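Local coordinates for protein xylose isomerase-like TIM barrel (Anabaena variabilis ATCC 29413, PDB 2QW5) that probably acts as a zinc-dependent sugar isomerase or epimerase, binding D-xylose beside the metal at the mouth of a TIM barrel, at residues E124-P138 / K177-P191. Residues are numbered along the deposited sequence; the frame is centred on the assembly and turned at random.
Sequences EIMMGPIVIPYGVFP and KVKLAIEPITHWETP. With ZN (zinc ion), chain D; XLS (D-xylose), chain C.
The phenol ring of Tyr-134 meets Glu-189 at its edge, where OE1 lies in the ring plane and accepts the hydroxyl proton at 2.7 Å from Tyr-134 OH. The carboxylate, turned 83° from the ring, takes this bond on its anti side. D-xylose covers one ring face, its C3 over the centre, and the carbonyl O of Glu-189 lies over the opposite face. A leucine in place of Tyr-134 would probably leave Glu-189 OE1 without this donor, freer to turn, and strip the sugar of its flat wall. Phe-137 receives Pro-191 CD over one face in a CH-pi contact, 4.2 Å from the ring centroid, while His-187 O sits at the edge. In the turn with Tyr-134, Gly-135 N donates to Thr-190 OG1 (3.0 Å), which donates to a water that in turn donates to Ile-132 O.

Before these loops, strands 125-128 and 179-182 run parallel, their axes 17° apart, joined by an alternating ladder from Lys-179 N to Gly-128 N; Glu-183 N extends it to Gly-128 O at 3.2 Å. The selenomethionine Met-126 lies alongside Leu-180, its CE touching CD2, and Ile-182 crosses Ile-130 and Val-131 at about a right angle. From the strand end Glu-183, extended with CG anti to N (chi1 -169°), reaches zinc with OE2 at 2.1 Å; its OE1 accepts from the sugar O2. Asp-216, Gln-247 and Glu-281 complete the protein ligands of the metal. Neighbouring fourth and fifth strands, linked through helix 148-176, with zinc and sugar at their C-terminal ends, are characteristic of the xylose isomerase-like TIM barrel.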
# COMPACT_ATOMS: atom_id res chain seq x y z
N GLU A 124 -17.47 28.00 20.74
CA GLU A 124 -17.39 29.15 19.88
C GLU A 124 -16.25 29.08 18.89
O GLU A 124 -16.02 30.02 18.13
CB GLU A 124 -17.39 30.37 20.79
CG GLU A 124 -18.84 30.50 21.49
CD GLU A 124 -18.97 31.55 22.60
OE1 GLU A 124 -18.36 31.39 23.71
OE2 GLU A 124 -19.74 32.52 22.36
N ILE A 125 -15.55 27.95 18.85
CA ILE A 125 -14.46 27.71 17.92
C ILE A 125 -14.56 26.28 17.36
O ILE A 125 -14.57 25.30 18.13
CB ILE A 125 -13.08 27.87 18.58
CG1 ILE A 125 -12.85 29.31 19.09
CG2 ILE A 125 -11.98 27.55 17.59
CD1 ILE A 125 -11.62 29.44 19.97
N MSE A 126 -14.66 26.19 16.02
CA MSE A 126 -14.59 24.92 15.28
C MSE A 126 -13.38 25.07 14.39
O MSE A 126 -13.33 25.99 13.54
CB MSE A 126 -15.83 24.69 14.43
CG MSE A 126 -15.80 23.35 13.68
SE MSE A 126 -17.40 22.96 12.81
CE MSE A 126 -16.89 23.12 10.94
N MSE A 127 -12.41 24.15 14.55
CA MSE A 127 -11.15 24.22 13.80
C MSE A 127 -10.82 22.93 13.10
O MSE A 127 -11.36 21.89 13.45
CB MSE A 127 -9.98 24.53 14.74
CG MSE A 127 -9.83 23.50 15.88
SE MSE A 127 -8.05 23.17 16.20
CE MSE A 127 -7.46 22.29 14.57
N GLY A 128 -9.94 23.00 12.11
CA GLY A 128 -9.39 21.80 11.51
C GLY A 128 -9.26 21.91 10.01
O GLY A 128 -9.42 22.99 9.47
N PRO A 129 -8.91 20.77 9.36
CA PRO A 129 -8.71 20.68 7.93
C PRO A 129 -10.06 20.52 7.17
O PRO A 129 -10.35 19.46 6.59
CB PRO A 129 -7.81 19.45 7.80
CG PRO A 129 -8.25 18.58 8.96
CD PRO A 129 -8.63 19.48 10.03
N ILE A 130 -10.80 21.63 7.11
CA ILE A 130 -12.14 21.67 6.56
C ILE A 130 -12.25 22.14 5.07
O ILE A 130 -13.36 22.40 4.60
CB ILE A 130 -13.11 22.47 7.47
CG1 ILE A 130 -12.71 23.95 7.61
CG2 ILE A 130 -13.20 21.78 8.92
CD1 ILE A 130 -13.71 24.80 8.32
N VAL A 131 -11.10 22.24 4.37
CA VAL A 131 -11.05 22.64 2.94
C VAL A 131 -10.73 21.40 2.09
O VAL A 131 -11.57 20.94 1.32
CB VAL A 131 -10.03 23.77 2.74
CG1 VAL A 131 -10.03 24.23 1.26
CG2 VAL A 131 -10.32 24.95 3.70
N ILE A 132 -9.52 20.89 2.20
CA ILE A 132 -9.08 19.71 1.48
C ILE A 132 -9.19 18.57 2.53
O ILE A 132 -8.76 18.79 3.69
CB ILE A 132 -7.61 19.84 1.03
CG1 ILE A 132 -7.37 21.11 0.18
CG2 ILE A 132 -7.14 18.58 0.29
CD1 ILE A 132 -8.14 21.14 -1.11
N PRO A 133 -9.76 17.40 2.16
CA PRO A 133 -9.88 16.22 3.04
C PRO A 133 -8.57 15.84 3.70
O PRO A 133 -7.57 15.73 3.02
CB PRO A 133 -10.34 15.12 2.09
CG PRO A 133 -11.17 15.84 1.11
CD PRO A 133 -10.39 17.11 0.85
N TYR A 134 -8.60 15.63 5.02
CA TYR A 134 -7.38 15.40 5.77
C TYR A 134 -6.72 14.09 5.40
O TYR A 134 -7.36 13.05 5.46
CB TYR A 134 -7.64 15.42 7.28
CG TYR A 134 -6.44 14.99 8.07
CD1 TYR A 134 -5.38 15.87 8.30
CD2 TYR A 134 -6.34 13.69 8.60
CE1 TYR A 134 -4.26 15.48 9.00
CE2 TYR A 134 -5.22 13.30 9.28
CZ TYR A 134 -4.19 14.19 9.49
OH TYR A 134 -3.10 13.78 10.17
N GLY A 135 -5.43 14.15 5.05
CA GLY A 135 -4.64 12.98 4.68
C GLY A 135 -4.96 12.27 3.39
O GLY A 135 -4.44 11.20 3.19
N VAL A 136 -5.75 12.89 2.50
CA VAL A 136 -6.18 12.28 1.28
C VAL A 136 -5.30 12.88 0.21
O VAL A 136 -5.67 13.85 -0.47
CB VAL A 136 -7.70 12.52 0.99
CG1 VAL A 136 -8.14 11.87 -0.35
CG2 VAL A 136 -8.57 11.99 2.14
N PHE A 137 -4.12 12.29 0.05
CA PHE A 137 -3.18 12.73 -0.98
C PHE A 137 -3.76 12.27 -2.31
O PHE A 137 -4.13 11.10 -2.43
CB PHE A 137 -1.77 12.16 -0.72
CG PHE A 137 -1.14 12.65 0.54
CD1 PHE A 137 -0.35 13.79 0.57
CD2 PHE A 137 -1.30 11.93 1.73
CE1 PHE A 137 0.27 14.23 1.78
CE2 PHE A 137 -0.73 12.36 2.92
CZ PHE A 137 0.08 13.50 2.95
N PRO A 138 -3.91 13.19 -3.29
CA PRO A 138 -4.53 12.80 -4.54
C PRO A 138 -3.68 11.90 -5.40
O PRO A 138 -2.47 11.96 -5.32
CB PRO A 138 -4.78 14.14 -5.27
CG PRO A 138 -3.88 15.08 -4.69
CD PRO A 138 -3.61 14.63 -3.26
N LYS A 177 -22.74 31.74 16.04
CA LYS A 177 -21.67 32.26 16.90
C LYS A 177 -20.46 31.26 17.09
O LYS A 177 -19.90 31.13 18.18
CB LYS A 177 -22.24 32.75 18.23
CG LYS A 177 -23.33 33.81 18.05
CD LYS A 177 -23.87 34.34 19.37
CE LYS A 177 -24.28 35.79 19.24
NZ LYS A 177 -25.12 36.11 18.06
N VAL A 178 -20.10 30.59 15.99
CA VAL A 178 -18.97 29.66 15.96
C VAL A 178 -17.96 30.22 14.99
O VAL A 178 -18.27 30.44 13.81
CB VAL A 178 -19.42 28.26 15.49
CG1 VAL A 178 -18.19 27.35 15.20
CG2 VAL A 178 -20.44 27.65 16.49
N LYS A 179 -16.76 30.53 15.47
CA LYS A 179 -15.71 31.02 14.56
C LYS A 179 -15.15 29.79 13.89
O LYS A 179 -14.97 28.78 14.56
CB LYS A 179 -14.60 31.74 15.33
CG LYS A 179 -14.98 33.01 16.07
CD LYS A 179 -15.24 34.15 15.16
CE LYS A 179 -15.45 35.42 15.98
NZ LYS A 179 -16.16 36.42 15.15
N LEU A 180 -14.87 29.86 12.58
CA LEU A 180 -14.30 28.72 11.83
C LEU A 180 -12.79 28.95 11.70
O LEU A 180 -12.40 29.90 11.07
CB LEU A 180 -14.95 28.60 10.45
CG LEU A 180 -16.46 28.25 10.42
CD1 LEU A 180 -17.05 28.48 9.03
CD2 LEU A 180 -16.72 26.81 10.89
N ALA A 181 -11.96 28.07 12.27
CA ALA A 181 -10.47 28.20 12.27
C ALA A 181 -9.84 27.11 11.44
O ALA A 181 -9.62 26.02 11.93
CB ALA A 181 -9.94 28.19 13.69
N ILE A 182 -9.57 27.41 10.15
CA ILE A 182 -8.94 26.49 9.20
C ILE A 182 -7.46 26.33 9.56
O ILE A 182 -6.78 27.30 9.87
CB ILE A 182 -9.04 26.95 7.73
CG1 ILE A 182 -10.49 27.17 7.29
CG2 ILE A 182 -8.41 25.90 6.78
CD1 ILE A 182 -10.65 27.89 5.85
N GLU A 183 -6.97 25.09 9.49
CA GLU A 183 -5.62 24.76 9.94
C GLU A 183 -4.65 24.45 8.79
O GLU A 183 -4.90 23.55 8.01
CB GLU A 183 -5.71 23.55 10.89
CG GLU A 183 -4.39 23.26 11.63
CD GLU A 183 -4.46 22.03 12.51
OE1 GLU A 183 -5.40 21.21 12.32
OE2 GLU A 183 -3.54 21.92 13.39
N PRO A 184 -3.54 25.23 8.69
CA PRO A 184 -2.43 24.81 7.83
C PRO A 184 -1.82 23.60 8.52
O PRO A 184 -1.61 23.65 9.73
CB PRO A 184 -1.46 25.99 7.87
CG PRO A 184 -2.21 27.10 8.49
CD PRO A 184 -3.23 26.50 9.36
N ILE A 185 -1.64 22.51 7.78
CA ILE A 185 -1.12 21.24 8.34
C ILE A 185 0.07 20.82 7.49
O ILE A 185 -0.00 20.93 6.28
CB ILE A 185 -2.22 20.16 8.33
CG1 ILE A 185 -3.25 20.46 9.43
CG2 ILE A 185 -1.67 18.74 8.53
CD1 ILE A 185 -4.50 19.61 9.43
N THR A 186 1.10 20.30 8.11
CA THR A 186 2.32 19.87 7.44
C THR A 186 2.09 18.94 6.27
O THR A 186 1.16 18.12 6.29
CB THR A 186 3.32 19.18 8.42
OG1 THR A 186 4.50 18.79 7.68
CG2 THR A 186 2.74 17.93 9.10
N HIS A 187 2.92 19.10 5.25
CA HIS A 187 2.97 18.21 4.07
C HIS A 187 3.11 16.72 4.46
O HIS A 187 2.69 15.86 3.71
CB HIS A 187 4.17 18.56 3.19
CG HIS A 187 5.51 18.27 3.82
ND1 HIS A 187 6.22 17.11 3.57
CD2 HIS A 187 6.21 18.94 4.76
CE1 HIS A 187 7.31 17.12 4.30
NE2 HIS A 187 7.34 18.21 5.03
N TRP A 188 3.74 16.43 5.60
CA TRP A 188 3.82 15.06 6.09
C TRP A 188 2.47 14.41 6.32
O TRP A 188 2.38 13.19 6.19
CB TRP A 188 4.66 14.96 7.36
CG TRP A 188 6.14 14.98 7.13
CD1 TRP A 188 6.99 15.94 7.50
CD2 TRP A 188 6.93 13.98 6.46
NE1 TRP A 188 8.26 15.62 7.13
CE2 TRP A 188 8.26 14.40 6.51
CE3 TRP A 188 6.64 12.75 5.86
CZ2 TRP A 188 9.31 13.66 5.94
CZ3 TRP A 188 7.70 11.99 5.33
CH2 TRP A 188 9.01 12.47 5.36
N GLU A 189 1.46 15.21 6.69
CA GLU A 189 0.12 14.71 6.98
C GLU A 189 -0.96 14.93 5.94
O GLU A 189 -1.89 14.17 5.94
CB GLU A 189 -0.41 15.33 8.27
CG GLU A 189 0.40 15.06 9.51
CD GLU A 189 -0.19 15.73 10.73
OE1 GLU A 189 -1.41 15.70 10.92
OE2 GLU A 189 0.59 16.24 11.52
N THR A 190 -0.84 15.91 5.03
CA THR A 190 -1.97 16.20 4.15
C THR A 190 -1.45 16.98 2.94
O THR A 190 -0.42 17.60 3.08
CB THR A 190 -3.06 16.99 4.96
OG1 THR A 190 -4.35 16.81 4.35
CG2 THR A 190 -2.72 18.46 5.16
N PRO A 191 -2.12 16.92 1.77
CA PRO A 191 -1.62 17.62 0.56
C PRO A 191 -1.65 19.14 0.57
O PRO A 191 -0.83 19.77 -0.12
CB PRO A 191 -2.50 17.06 -0.55
CG PRO A 191 -3.75 16.71 0.14
CD PRO A 191 -3.33 16.13 1.44
ZN ZN D . -3.30 21.07 15.33
C1 XLS C . -3.98 16.93 12.89
C2 XLS C . -5.40 17.19 12.41
C3 XLS C . -6.27 15.89 12.24
C4 XLS C . -7.72 16.05 12.64
O1 XLS C . -2.82 17.66 12.49
O2 XLS C . -6.05 18.20 13.19
O3 XLS C . -5.86 14.69 12.90
O4 XLS C . -8.23 17.18 11.99
O HOH W 1 -19.10 33.20 19.83
O HOH W 2 -5.84 18.89 4.54
O HOH W 3 -2.87 19.31 14.41